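Local structure of UPF0141 protein yjdB (Campylobacter jejuni subsp. jejuni HB93-13, 4TN0) at residues G36-N41 with A188-Y193; P70-I75 with F222-H227; E88-V93 with S283-Y288; N234-H239 with I245-Q250. The protein probably transfers phosphoethanolamine in the periplasm, as the zinc-binding domain of EptC, an enzyme required for polymyxin resistance and motility. All blocks are in the same frame, centred on the assembly; numbering follows the deposited sequence.

How the interactions relate
Interactions 2 and 3 lie in the buried interior, whereas interactions 1 and 4 are surface contacts, each with its centre about 20 Å from that of the chain. The buried pair is apolar across each interface and the two touch: Phe73 of helix 68-73 packs on Met91 and Leu285, and its carbonyl O probably accepts a hydrogen bond from Ala90 N. The surface pair relies more on amides: interaction 1 uses a direct asparagine-asparagine bond, interaction 4 a glutamine and a water. Leu189 and Tyr237 bring these two together. Interactions 2 and 4 converge near the zinc ion, where His227 meets His239; interaction 3 lies on the far side of the chain's centre from interaction 1.

Interaction 1. Residues G36-N41 with A188-Y193; sequences GGYTKN and ALINTY
Asn41 and Asn191 join a loop to helix 186-211 at the surface of this alkaline phosphatase-like domain; the loop runs between strands 18-24 and 53-59. The polar part of the contact is one amide-amide hydrogen bond. Asn41 ND2 donates to Asn191 OD1 over 3.2 Å, with an N-H...O angle of 159°. The acceptor lies close to the plane of the Asn41 amide, but the two amide planes are turned 45° apart and the side chains cross at about a right angle. Asn41 ND2 also bonds Asp194 OD2, and Asn191 ND2 is held by Pro174 O; both amides are thus fixed in rotation. A looser electrostatic element comes from Lys40, whose NZ stands 3.6 Å from Asn191 OD1 and makes a long, weak ion pair with Glu187.

The van der Waals part belongs to Tyr38. With CG opposite the backbone N (chi1 -180°), its ring extends toward the helix. The same ring turns one face to its own loop, Lys40 N standing 4.2 Å above its centre. At the far end of the ring the hydroxyl serves both kinds of interaction: Tyr38 OH hydrogen-bonds Asp194 OD2, the same oxygen that Asn41 ND2 uses, while it meets the Ile190 CG2 methyl at 3.3 Å.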
loop_
_atom_site.group_PDB
_atom_site.type_symbol
_atom_site.label_atom_id
_atom_site.label_comp_id
_atom_site.label_asym_id
_atom_site.label_seq_id
_atom_site.Cartn_x
_atom_site.Cartn_y
_atom_site.Cartn_z
ATOM N N GLY A 36 -4.068 14.927 3.497
ATOM C CA GLY A 36 -2.909 15.717 3.127
ATOM C C GLY A 36 -3.277 17.108 2.659
ATOM O O GLY A 36 -2.428 17.833 2.148
ATOM N N GLY A 37 -4.539 17.489 2.824
ATOM C CA GLY A 37 -4.934 18.837 2.466
ATOM C C GLY A 37 -5.686 19.007 1.157
ATOM O O GLY A 37 -5.791 20.126 0.642
ATOM N N TYR A 38 -6.176 17.905 0.594
ATOM C CA TYR A 38 -7.099 17.988 -0.539
ATOM C C TYR A 38 -8.451 18.488 -0.031
ATOM O O TYR A 38 -8.985 17.969 0.941
ATOM C CB TYR A 38 -7.221 16.622 -1.226
ATOM C CG TYR A 38 -8.136 16.533 -2.432
ATOM C CD1 TYR A 38 -7.889 17.261 -3.594
ATOM C CD2 TYR A 38 -9.219 15.663 -2.424
ATOM C CE1 TYR A 38 -8.729 17.147 -4.708
ATOM C CE2 TYR A 38 -10.049 15.539 -3.518
ATOM C CZ TYR A 38 -9.810 16.276 -4.656
ATOM O OH TYR A 38 -10.674 16.117 -5.725
ATOM N N THR A 39 -9.019 19.488 -0.686
ATOM C CA THR A 39 -10.214 20.117 -0.138
ATOM C C THR A 39 -11.529 19.940 -0.939
ATOM O O THR A 39 -12.612 20.066 -0.372
ATOM C CB THR A 39 -9.940 21.606 0.039
ATOM O OG1 THR A 39 -9.373 22.098 -1.175
ATOM C CG2 THR A 39 -8.913 21.816 1.117
ATOM N N LYS A 40 -11.436 19.586 -2.220
ATOM C CA LYS A 40 -12.611 19.470 -3.084
ATOM C C LYS A 40 -13.566 18.422 -2.530
ATOM O O LYS A 40 -14.733 18.709 -2.312
ATOM C CB LYS A 40 -12.199 19.113 -4.513
ATOM C CG LYS A 40 -13.347 18.796 -5.489
ATOM C CD LYS A 40 -13.713 19.989 -6.367
ATOM C CE LYS A 40 -14.912 19.671 -7.278
ATOM N NZ LYS A 40 -14.707 18.469 -8.161
ATOM N N ASN A 41 -13.073 17.208 -2.314
ATOM C CA ASN A 41 -13.876 16.154 -1.682
ATOM C C ASN A 41 -13.127 15.527 -0.507
ATOM O O ASN A 41 -11.923 15.314 -0.590
ATOM C CB ASN A 41 -14.270 15.072 -2.701
ATOM C CG ASN A 41 -15.082 15.633 -3.861
ATOM O OD1 ASN A 41 -15.923 16.507 -3.670
ATOM N ND2 ASN A 41 -14.843 15.123 -5.067
ATOM N N ALA A 188 -16.499 15.663 -13.130
ATOM C CA ALA A 188 -17.202 14.399 -12.963
ATOM C C ALA A 188 -16.194 13.271 -12.910
ATOM O O ALA A 188 -16.397 12.276 -12.198
ATOM C CB ALA A 188 -18.248 14.160 -14.110
ATOM N N LEU A 189 -15.125 13.401 -13.692
ATOM C CA LEU A 189 -14.086 12.387 -13.687
ATOM C C LEU A 189 -13.409 12.370 -12.322
ATOM O O LEU A 189 -13.217 11.302 -11.737
ATOM C CB LEU A 189 -13.076 12.627 -14.801
ATOM C CG LEU A 189 -11.878 11.682 -14.823
ATOM C CD1 LEU A 189 -12.355 10.241 -14.928
ATOM C CD2 LEU A 189 -10.917 12.024 -15.952
ATOM N N ILE A 190 -13.084 13.553 -11.802
ATOM C CA ILE A 190 -12.435 13.668 -10.494
ATOM C C ILE A 190 -13.314 13.074 -9.400
ATOM O O ILE A 190 -12.814 12.392 -8.481
ATOM C CB ILE A 190 -12.078 15.132 -10.134
ATOM C CG1 ILE A 190 -11.294 15.799 -11.274
ATOM C CG2 ILE A 190 -11.369 15.225 -8.789
ATOM C CD1 ILE A 190 -9.947 15.251 -11.480
ATOM N N ASN A 191 -14.616 13.366 -9.467
ATOM C CA ASN A 191 -15.546 12.842 -8.481
ATOM C C ASN A 191 -15.478 11.322 -8.452
ATOM O O ASN A 191 -15.368 10.713 -7.393
ATOM C CB ASN A 191 -16.989 13.275 -8.775
ATOM C CG ASN A 191 -17.261 14.743 -8.472
ATOM O OD1 ASN A 191 -16.546 15.385 -7.704
ATOM N ND2 ASN A 191 -18.337 15.264 -9.057
ATOM N N THR A 192 -15.507 10.718 -9.634
ATOM C CA THR A 192 -15.473 9.266 -9.753
ATOM C C THR A 192 -14.199 8.704 -9.149
ATOM O O THR A 192 -14.220 7.688 -8.455
ATOM C CB THR A 192 -15.573 8.837 -11.219
ATOM O OG1 THR A 192 -16.548 9.655 -11.882
ATOM C CG2 THR A 192 -15.949 7.375 -11.337
ATOM N N TYR A 193 -13.091 9.388 -9.422
ATOM C CA TYR A 193 -11.783 8.978 -8.937
ATOM C C TYR A 193 -11.742 9.069 -7.416
ATOM O O TYR A 193 -11.201 8.172 -6.754
ATOM C CB TYR A 193 -10.664 9.827 -9.592
ATOM C CG TYR A 193 -9.264 9.443 -9.136
ATOM C CD1 TYR A 193 -8.646 8.292 -9.623
ATOM C CD2 TYR A 193 -8.560 10.235 -8.226
ATOM C CE1 TYR A 193 -7.371 7.917 -9.197
ATOM C CE2 TYR A 193 -7.276 9.881 -7.807
ATOM C CZ TYR A 193 -6.691 8.723 -8.301
ATOM O OH TYR A 193 -5.432 8.365 -7.895
#

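Interaction 2. Residues P70-I75 with F222-H227; sequences PCMFSI and FYLSDH
Met72 lays its terminal methyl against the backbone of Asp226, packing helix 68-73 on the end of strand 218-224. This is the metal-bearing end of the central sheet in the alkaline phosphatase-like fold, where the loop leaving a central strand supplies zinc ligands. Met72 CE lies 3.9 Å from Asp226 CA and 4.2 Å from Asp226 CB, while SD rests 4.3 Å from Leu224 CD1. The thioether therefore spans strand end and metal loop. A bend at its last torsion (chi3 80°) swings the methyl to Asp226, and the two side chains approach obliquely.

No hydrogen bond crosses the contact; the carboxylate of Asp226 is turned from Met72 to the zinc ion. Its OD2 and His227 NE2 bind the metal, whose site is completed by Glu26 and phosphothreonine 65. Thr27 N bonds OD1, and Asp226 O accepts from Ser68 and Gln278, so the aspartate is held at both its carboxylate and its carbonyl. On the helix side, Cys71 is tied to Cys61 by a disulfide; Leu281 of helix 281-288 also packs on Met72. Asp226 OD1 receives a weak bond from His227 N over 2.8 Å and stands 3.4 Å above the plane of the His227 ring, toward its rim.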
loop_
_atom_site.group_PDB
_atom_site.type_symbol
_atom_site.label_atom_id
_atom_site.label_comp_id
_atom_site.label_asym_id
_atom_site.label_seq_id
_atom_site.Cartn_x
_atom_site.Cartn_y
_atom_site.Cartn_z
ATOM N N PRO A 70 7.070 -5.140 -7.790
ATOM C CA PRO A 70 8.290 -5.893 -7.442
ATOM C C PRO A 70 9.360 -5.015 -6.771
ATOM O O PRO A 70 9.962 -5.431 -5.804
ATOM C CB PRO A 70 8.801 -6.407 -8.799
ATOM C CG PRO A 70 7.623 -6.349 -9.709
ATOM C CD PRO A 70 6.815 -5.164 -9.246
ATOM N N CYS A 71 9.569 -3.805 -7.267
ATOM C CA CYS A 71 10.597 -2.939 -6.724
ATOM C C CYS A 71 10.403 -2.598 -5.247
ATOM O O CYS A 71 11.364 -2.667 -4.453
ATOM C CB CYS A 71 10.662 -1.645 -7.534
ATOM S SG CYS A 71 11.864 -0.490 -6.936
ATOM N N MET A 72 9.169 -2.277 -4.860
ATOM C CA MET A 72 8.928 -1.844 -3.480
ATOM C C MET A 72 9.240 -3.005 -2.507
ATOM O O MET A 72 9.641 -2.773 -1.378
ATOM C CB MET A 72 7.484 -1.314 -3.286
ATOM C CG MET A 72 6.387 -2.363 -3.114
ATOM S SD MET A 72 4.762 -1.673 -2.633
ATOM C CE MET A 72 4.098 -1.076 -4.207
ATOM N N PHE A 73 9.052 -4.241 -2.965
ATOM C CA PHE A 73 9.281 -5.425 -2.149
ATOM C C PHE A 73 10.723 -5.948 -2.291
ATOM O O PHE A 73 11.171 -6.824 -1.528
ATOM C CB PHE A 73 8.294 -6.530 -2.528
ATOM C CG PHE A 73 6.944 -6.412 -1.867
ATOM C CD1 PHE A 73 5.875 -5.807 -2.529
ATOM C CD2 PHE A 73 6.735 -6.909 -0.586
ATOM C CE1 PHE A 73 4.624 -5.703 -1.922
ATOM C CE2 PHE A 73 5.493 -6.805 0.026
ATOM C CZ PHE A 73 4.433 -6.207 -0.645
ATOM N N SER A 74 11.441 -5.417 -3.277
ATOM C CA SER A 74 12.808 -5.842 -3.516
ATOM C C SER A 74 13.784 -5.116 -2.582
ATOM O O SER A 74 13.457 -4.067 -2.018
ATOM C CB SER A 74 13.195 -5.613 -4.973
ATOM O OG SER A 74 14.606 -5.585 -5.140
ATOM N N ILE A 75 14.957 -5.719 -2.388
ATOM C CA ILE A 75 16.043 -5.092 -1.641
ATOM C C ILE A 75 16.576 -3.870 -2.394
ATOM O O ILE A 75 17.087 -2.926 -1.779
ATOM C CB ILE A 75 17.198 -6.105 -1.369
ATOM C CG1 ILE A 75 18.264 -5.500 -0.457
ATOM C CG2 ILE A 75 17.810 -6.623 -2.673
ATOM C CD1 ILE A 75 19.252 -6.555 0.095
ATOM N N PHE A 222 -0.323 -0.844 7.576
ATOM C CA PHE A 222 0.420 0.022 6.674
ATOM C C PHE A 222 -0.160 -0.090 5.275
ATOM O O PHE A 222 -0.270 -1.199 4.718
ATOM C CB PHE A 222 1.921 -0.297 6.655
ATOM C CG PHE A 222 2.734 0.737 5.924
ATOM C CD1 PHE A 222 2.668 2.066 6.297
ATOM C CD2 PHE A 222 3.533 0.387 4.853
ATOM C CE1 PHE A 222 3.383 3.031 5.613
ATOM C CE2 PHE A 222 4.253 1.329 4.184
ATOM C CZ PHE A 222 4.183 2.662 4.561
ATOM N N TYR A 223 -0.578 1.064 4.747
ATOM C CA TYR A 223 -1.170 1.172 3.411
ATOM C C TYR A 223 -0.365 2.111 2.519
ATOM O O TYR A 223 -0.053 3.239 2.920
ATOM C CB TYR A 223 -2.620 1.666 3.500
ATOM C CG TYR A 223 -3.167 2.297 2.221
ATOM C CD1 TYR A 223 -3.257 3.678 2.092
ATOM C CD2 TYR A 223 -3.606 1.512 1.151
ATOM C CE1 TYR A 223 -3.756 4.264 0.946
ATOM C CE2 TYR A 223 -4.103 2.107 -0.023
ATOM C CZ TYR A 223 -4.178 3.483 -0.106
ATOM O OH TYR A 223 -4.658 4.104 -1.238
ATOM N N LEU A 224 -0.042 1.655 1.312
ATOM C CA LEU A 224 0.541 2.548 0.299
ATOM C C LEU A 224 0.095 2.146 -1.104
ATOM O O LEU A 224 -0.228 0.985 -1.369
ATOM C CB LEU A 224 2.077 2.569 0.353
ATOM C CG LEU A 224 2.892 1.342 -0.051
ATOM C CD1 LEU A 224 4.371 1.717 -0.067
ATOM C CD2 LEU A 224 2.654 0.138 0.858
ATOM N N SER A 225 0.098 3.109 -2.012
ATOM C CA SER A 225 -0.299 2.827 -3.376
ATOM C C SER A 225 0.910 2.386 -4.178
ATOM O O SER A 225 2.041 2.686 -3.790
ATOM C CB SER A 225 -0.948 4.054 -4.013
ATOM O OG SER A 225 -1.524 3.690 -5.251
ATOM N N ASP A 226 0.681 1.663 -5.274
ATOM C CA ASP A 226 1.770 1.308 -6.180
ATOM C C ASP A 226 2.255 2.518 -7.001
ATOM O O ASP A 226 3.444 2.613 -7.283
ATOM C CB ASP A 226 1.381 0.150 -7.118
ATOM C CG ASP A 226 0.151 0.451 -7.982
ATOM O OD1 ASP A 226 -0.562 1.437 -7.701
ATOM O OD2 ASP A 226 -0.122 -0.327 -8.926
ATOM N N HIS A 227 1.353 3.429 -7.365
ATOM C CA HIS A 227 1.693 4.652 -8.132
ATOM C C HIS A 227 0.480 5.598 -8.217
ATOM O O HIS A 227 -0.610 5.290 -7.719
ATOM C CB HIS A 227 2.149 4.318 -9.540
ATOM C CG HIS A 227 1.174 3.461 -10.278
ATOM N ND1 HIS A 227 -0.025 3.951 -10.750
ATOM C CD2 HIS A 227 1.197 2.141 -10.594
ATOM C CE1 HIS A 227 -0.701 2.967 -11.325
ATOM N NE2 HIS A 227 0.022 1.863 -11.249
#

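Interaction 3. Residues E88-V93 with S283-Y288; sequences ENAMDV and STLLGY
Helix 90-96, opened by a capping box, meets helix 281-288 through Ala90 and Val93 on the first and Leu285 and Leu286 on the second. The two leucines reach different places. Leu285 CD1 touches Ala90 CB at 3.9 Å, whereas Leu286 CD2 comes to 3.6 Å from Val93 CG1 and 3.9 Å from Val93 CB. Val93 and Leu286 cross at about a right angle, with CG1 of the valine opposite its backbone N (chi1 178°) and so presented to the leucine methyl. Ala90 adds no bulk beyond its CB, and the backbones come closest where Ala90 and Leu285 face each other, their CA atoms 6.8 Å apart.

In the capping box Met91 N donates to Asn89 OD1 at 2.7 Å, in the carbonyl plane, and Asp92 N reaches the same oxygen weakly. The return bond runs from Asn89 N to Asp92 OD2 over 2.7 Å, on the lone pair that points away from the other carboxylate oxygen. Arg117 forms a salt bridge with that OD2, and Asn89 ND2 bonds Val114 O. Leu285 also packs on Phe73 and on strands 18-24 and 146-152. The polar groups at the helix start thus have partners apart from the interface; no hydrogen bond crosses it, and apolar side-chain packing alone joins these two segments.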
loop_
_atom_site.group_PDB
_atom_site.type_symbol
_atom_site.label_atom_id
_atom_site.label_comp_id
_atom_site.label_asym_id
_atom_site.label_seq_id
_atom_site.Cartn_x
_atom_site.Cartn_y
_atom_site.Cartn_z
ATOM N N GLU A 88 14.937 -13.321 -4.154
ATOM C CA GLU A 88 14.019 -13.245 -3.017
ATOM C C GLU A 88 13.648 -11.795 -2.710
ATOM O O GLU A 88 14.430 -10.886 -2.970
ATOM C CB GLU A 88 14.646 -13.898 -1.765
ATOM C CG GLU A 88 14.871 -15.411 -1.861
ATOM C CD GLU A 88 15.537 -16.009 -0.618
ATOM O OE1 GLU A 88 16.514 -15.410 -0.106
ATOM O OE2 GLU A 88 15.092 -17.086 -0.160
ATOM N N ASN A 89 12.473 -11.583 -2.128
ATOM C CA ASN A 89 12.046 -10.237 -1.761
ATOM C C ASN A 89 11.820 -10.198 -0.257
ATOM O O ASN A 89 12.047 -11.187 0.420
ATOM C CB ASN A 89 10.762 -9.820 -2.531
ATOM C CG ASN A 89 9.565 -10.771 -2.273
ATOM O OD1 ASN A 89 9.021 -10.818 -1.166
ATOM N ND2 ASN A 89 9.160 -11.522 -3.299
ATOM N N ALA A 90 11.372 -9.064 0.268
ATOM C CA ALA A 90 11.097 -8.940 1.698
ATOM C C ALA A 90 10.171 -10.047 2.243
ATOM O O ALA A 90 10.354 -10.513 3.361
ATOM C CB ALA A 90 10.498 -7.585 1.990
ATOM N N MET A 91 9.184 -10.472 1.460
ATOM C CA MET A 91 8.253 -11.499 1.922
ATOM C C MET A 91 8.941 -12.864 2.088
ATOM O O MET A 91 8.585 -13.646 2.956
ATOM C CB MET A 91 7.061 -11.638 0.955
ATOM C CG MET A 91 6.245 -10.375 0.759
ATOM S SD MET A 91 5.480 -9.771 2.264
ATOM C CE MET A 91 4.492 -11.206 2.706
ATOM N N ASP A 92 9.865 -13.175 1.193
ATOM C CA ASP A 92 10.626 -14.410 1.284
ATOM C C ASP A 92 11.490 -14.390 2.547
ATOM O O ASP A 92 11.666 -15.401 3.209
ATOM C CB ASP A 92 11.526 -14.592 0.059
ATOM C CG ASP A 92 10.749 -14.726 -1.218
ATOM O OD1 ASP A 92 9.851 -15.605 -1.301
ATOM O OD2 ASP A 92 11.034 -13.916 -2.132
ATOM N N VAL A 93 12.073 -13.235 2.846
ATOM C CA VAL A 93 12.888 -13.106 4.041
ATOM C C VAL A 93 12.058 -13.313 5.297
ATOM O O VAL A 93 12.478 -14.042 6.191
ATOM C CB VAL A 93 13.598 -11.749 4.104
ATOM C CG1 VAL A 93 14.399 -11.631 5.400
ATOM C CG2 VAL A 93 14.503 -11.605 2.903
ATOM N N SER A 283 13.221 -2.262 4.450
ATOM C CA SER A 283 13.753 -2.293 5.811
ATOM C C SER A 283 12.632 -2.161 6.829
ATOM O O SER A 283 12.725 -2.726 7.927
ATOM C CB SER A 283 14.784 -1.178 6.041
ATOM O OG SER A 283 15.996 -1.417 5.342
ATOM N N THR A 284 11.560 -1.458 6.454
ATOM C CA THR A 284 10.421 -1.290 7.357
ATOM C C THR A 284 9.782 -2.636 7.652
ATOM O O THR A 284 9.351 -2.893 8.778
ATOM C CB THR A 284 9.345 -0.331 6.785
ATOM O OG1 THR A 284 9.890 0.985 6.674
ATOM C CG2 THR A 284 8.141 -0.267 7.709
ATOM N N LEU A 285 9.765 -3.509 6.650
ATOM C CA LEU A 285 9.156 -4.832 6.790
ATOM C C LEU A 285 10.062 -5.812 7.558
ATOM O O LEU A 285 9.586 -6.648 8.326
ATOM C CB LEU A 285 8.813 -5.389 5.410
ATOM C CG LEU A 285 7.591 -4.833 4.666
ATOM C CD1 LEU A 285 7.470 -5.587 3.368
ATOM C CD2 LEU A 285 6.296 -4.960 5.462
ATOM N N LEU A 286 11.367 -5.721 7.342
ATOM C CA LEU A 286 12.289 -6.541 8.110
ATOM C C LEU A 286 12.261 -6.054 9.555
ATOM O O LEU A 286 12.023 -6.832 10.480
ATOM C CB LEU A 286 13.702 -6.471 7.538
ATOM C CG LEU A 286 13.938 -7.071 6.159
ATOM C CD1 LEU A 286 15.409 -7.382 5.967
ATOM C CD2 LEU A 286 13.114 -8.317 5.992
ATOM N N GLY A 287 12.456 -4.749 9.731
ATOM C CA GLY A 287 12.480 -4.140 11.047
ATOM C C GLY A 287 11.267 -4.433 11.912
ATOM O O GLY A 287 11.362 -4.492 13.141
ATOM N N TYR A 288 10.119 -4.625 11.278
ATOM C CA TYR A 288 8.886 -4.779 12.029
ATOM C C TYR A 288 8.866 -6.100 12.762
ATOM O O TYR A 288 8.323 -6.190 13.867
ATOM C CB TYR A 288 7.656 -4.680 11.123
ATOM C CG TYR A 288 6.383 -4.531 11.917
ATOM C CD1 TYR A 288 5.667 -5.648 12.340
ATOM C CD2 TYR A 288 5.911 -3.271 12.270
ATOM C CE1 TYR A 288 4.511 -5.514 13.083
ATOM C CE2 TYR A 288 4.759 -3.128 13.012
ATOM C CZ TYR A 288 4.064 -4.254 13.416
ATOM O OH TYR A 288 2.913 -4.115 14.155
#

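Interaction 4. Residues N234-H239 with I245-Q250; sequences NGIYLH and IAPSYQ
The side-chain amide of Gln250 lies with one face over the backbone of His239. His239 CA is 3.5 Å from Gln250 OE1 and only slightly farther from its CD and NE2. On that same side Leu238 O comes to 3.5 Å from Gln250 NE2, without a hydrogen bond. Beyond the nitrogen, Ile236 CG2 stands 3.8 Å from NE2, close to the amide plane. The amide is held at both ends: OE1 accepts from Met241 N, and NE2 donates to Ser230 OG. An extended chain (chi2 -173°) carries it across to the 234-239 segment. The His239 ring points off to the phosphothreonine instead: its NE2 bonds a phosphate oxygen of phosphothreonine 65, its ND1 bonds Glu229, and the ring meets that of His227, their planes about 35° apart.

One water bridges the segments. It accepts from Gln250 NE2 over 3.2 Å and donates to Tyr237 O at 2.9 Å and His239 O at 2.7 Å, tying two carbonyls of the 237-239 backbone to one amide. Farther out, Ile236 CD1 touches Pro247 CG at 4.4 Å, and Met241 packs on both residues.

The contact closes a short connection between strand 237-238, which pairs antiparallel with strand 230-231, and the short helix 248-251, which leads into strand 252-259 of the central sheet; Tyr237 packs on Leu189 of helix 186-211.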
loop_
_atom_site.group_PDB
_atom_site.type_symbol
_atom_site.label_atom_id
_atom_site.label_comp_id
_atom_site.label_asym_id
_atom_site.label_seq_id
_atom_site.Cartn_x
_atom_site.Cartn_y
_atom_site.Cartn_z
ATOM N N ASN A 234 -3.151 18.386 -18.643
ATOM C CA ASN A 234 -2.181 18.485 -19.719
ATOM C C ASN A 234 -2.356 17.371 -20.754
ATOM O O ASN A 234 -1.403 16.975 -21.440
ATOM C CB ASN A 234 -0.773 18.466 -19.109
ATOM C CG ASN A 234 -0.575 19.590 -18.095
ATOM O OD1 ASN A 234 -0.425 20.768 -18.459
ATOM N ND2 ASN A 234 -0.627 19.245 -16.824
ATOM N N GLY A 235 -3.582 16.849 -20.854
ATOM C CA GLY A 235 -3.893 15.812 -21.822
ATOM C C GLY A 235 -3.416 14.406 -21.452
ATOM O O GLY A 235 -3.507 13.466 -22.248
ATOM N N ILE A 236 -2.879 14.240 -20.254
ATOM C CA ILE A 236 -2.390 12.927 -19.890
ATOM C C ILE A 236 -3.461 12.140 -19.146
ATOM O O ILE A 236 -4.087 12.659 -18.225
ATOM C CB ILE A 236 -1.110 13.029 -19.032
ATOM C CG1 ILE A 236 -0.117 13.992 -19.683
ATOM C CG2 ILE A 236 -0.501 11.649 -18.816
ATOM C CD1 ILE A 236 0.765 14.709 -18.661
ATOM N N TYR A 237 -3.683 10.899 -19.574
ATOM C CA TYR A 237 -4.547 9.965 -18.833
ATOM C C TYR A 237 -3.789 8.739 -18.358
ATOM O O TYR A 237 -2.694 8.421 -18.866
ATOM C CB TYR A 237 -5.740 9.518 -19.689
ATOM C CG TYR A 237 -6.661 10.656 -20.000
ATOM C CD1 TYR A 237 -7.733 10.933 -19.166
ATOM C CD2 TYR A 237 -6.427 11.493 -21.087
ATOM C CE1 TYR A 237 -8.590 11.983 -19.419
ATOM C CE2 TYR A 237 -7.286 12.575 -21.352
ATOM C CZ TYR A 237 -8.362 12.813 -20.509
ATOM O OH TYR A 237 -9.220 13.861 -20.734
ATOM N N LEU A 238 -4.396 8.047 -17.390
ATOM C CA LEU A 238 -3.884 6.794 -16.861
ATOM C C LEU A 238 -2.471 6.983 -16.270
ATOM O O LEU A 238 -2.194 7.972 -15.574
ATOM C CB LEU A 238 -3.906 5.721 -17.951
ATOM C CG LEU A 238 -5.343 5.630 -18.536
ATOM C CD1 LEU A 238 -5.372 4.781 -19.787
ATOM C CD2 LEU A 238 -6.461 5.205 -17.575
ATOM N N HIS A 239 -1.583 6.021 -16.452
ATOM C CA HIS A 239 -0.278 6.186 -15.840
ATOM C C HIS A 239 0.809 5.619 -16.714
ATOM O O HIS A 239 0.676 5.601 -17.932
ATOM C CB HIS A 239 -0.243 5.538 -14.457
ATOM C CG HIS A 239 -0.791 4.144 -14.428
ATOM N ND1 HIS A 239 -2.137 3.872 -14.267
ATOM C CD2 HIS A 239 -0.171 2.940 -14.536
ATOM C CE1 HIS A 239 -2.318 2.562 -14.275
ATOM N NE2 HIS A 239 -1.146 1.975 -14.435
ATOM N N ILE A 245 10.153 11.918 -16.548
ATOM C CA ILE A 245 9.407 13.046 -17.065
ATOM C C ILE A 245 7.999 13.064 -16.507
ATOM O O ILE A 245 7.228 13.953 -16.831
ATOM C CB ILE A 245 9.306 13.053 -18.595
ATOM C CG1 ILE A 245 8.416 11.901 -19.075
ATOM C CG2 ILE A 245 10.655 12.979 -19.223
ATOM C CD1 ILE A 245 8.126 11.916 -20.580
ATOM N N ALA A 246 7.667 12.095 -15.655
ATOM C CA ALA A 246 6.292 11.952 -15.177
ATOM C C ALA A 246 5.895 13.100 -14.257
ATOM O O ALA A 246 6.705 13.571 -13.474
ATOM C CB ALA A 246 6.119 10.601 -14.442
ATOM N N PRO A 247 4.629 13.541 -14.331
ATOM C CA PRO A 247 4.130 14.519 -13.355
ATOM C C PRO A 247 4.021 13.892 -11.961
ATOM O O PRO A 247 3.870 12.659 -11.827
ATOM C CB PRO A 247 2.734 14.873 -13.889
ATOM C CG PRO A 247 2.318 13.660 -14.648
ATOM C CD PRO A 247 3.572 13.075 -15.244
ATOM N N SER A 248 4.066 14.722 -10.926
ATOM C CA SER A 248 3.970 14.200 -9.566
ATOM C C SER A 248 2.644 13.442 -9.322
ATOM O O SER A 248 2.565 12.643 -8.391
ATOM C CB SER A 248 4.143 15.323 -8.546
ATOM O OG SER A 248 3.123 16.287 -8.678
ATOM N N TYR A 249 1.614 13.727 -10.133
ATOM C CA TYR A 249 0.344 12.996 -10.093
ATOM C C TYR A 249 0.568 11.495 -10.193
ATOM O O TYR A 249 -0.212 10.733 -9.648
ATOM C CB TYR A 249 -0.611 13.437 -11.217
ATOM C CG TYR A 249 -1.260 14.777 -10.975
ATOM C CD1 TYR A 249 -1.698 15.125 -9.704
ATOM C CD2 TYR A 249 -1.417 15.713 -12.016
ATOM C CE1 TYR A 249 -2.273 16.358 -9.466
ATOM C CE2 TYR A 249 -1.994 16.951 -11.783
ATOM C CZ TYR A 249 -2.423 17.259 -10.500
ATOM O OH TYR A 249 -3.012 18.463 -10.222
ATOM N N GLN A 250 1.629 11.077 -10.885
ATOM C CA GLN A 250 1.899 9.651 -11.072
ATOM C C GLN A 250 2.915 9.066 -10.084
ATOM O O GLN A 250 2.915 7.856 -9.885
ATOM C CB GLN A 250 2.349 9.372 -12.509
ATOM C CG GLN A 250 1.200 9.577 -13.486
ATOM C CD GLN A 250 1.517 9.157 -14.905
ATOM O OE1 GLN A 250 2.378 8.291 -15.167
ATOM N NE2 GLN A 250 0.818 9.769 -15.838
HETATM O O HOH W 1 0.173 8.198 -18.501
#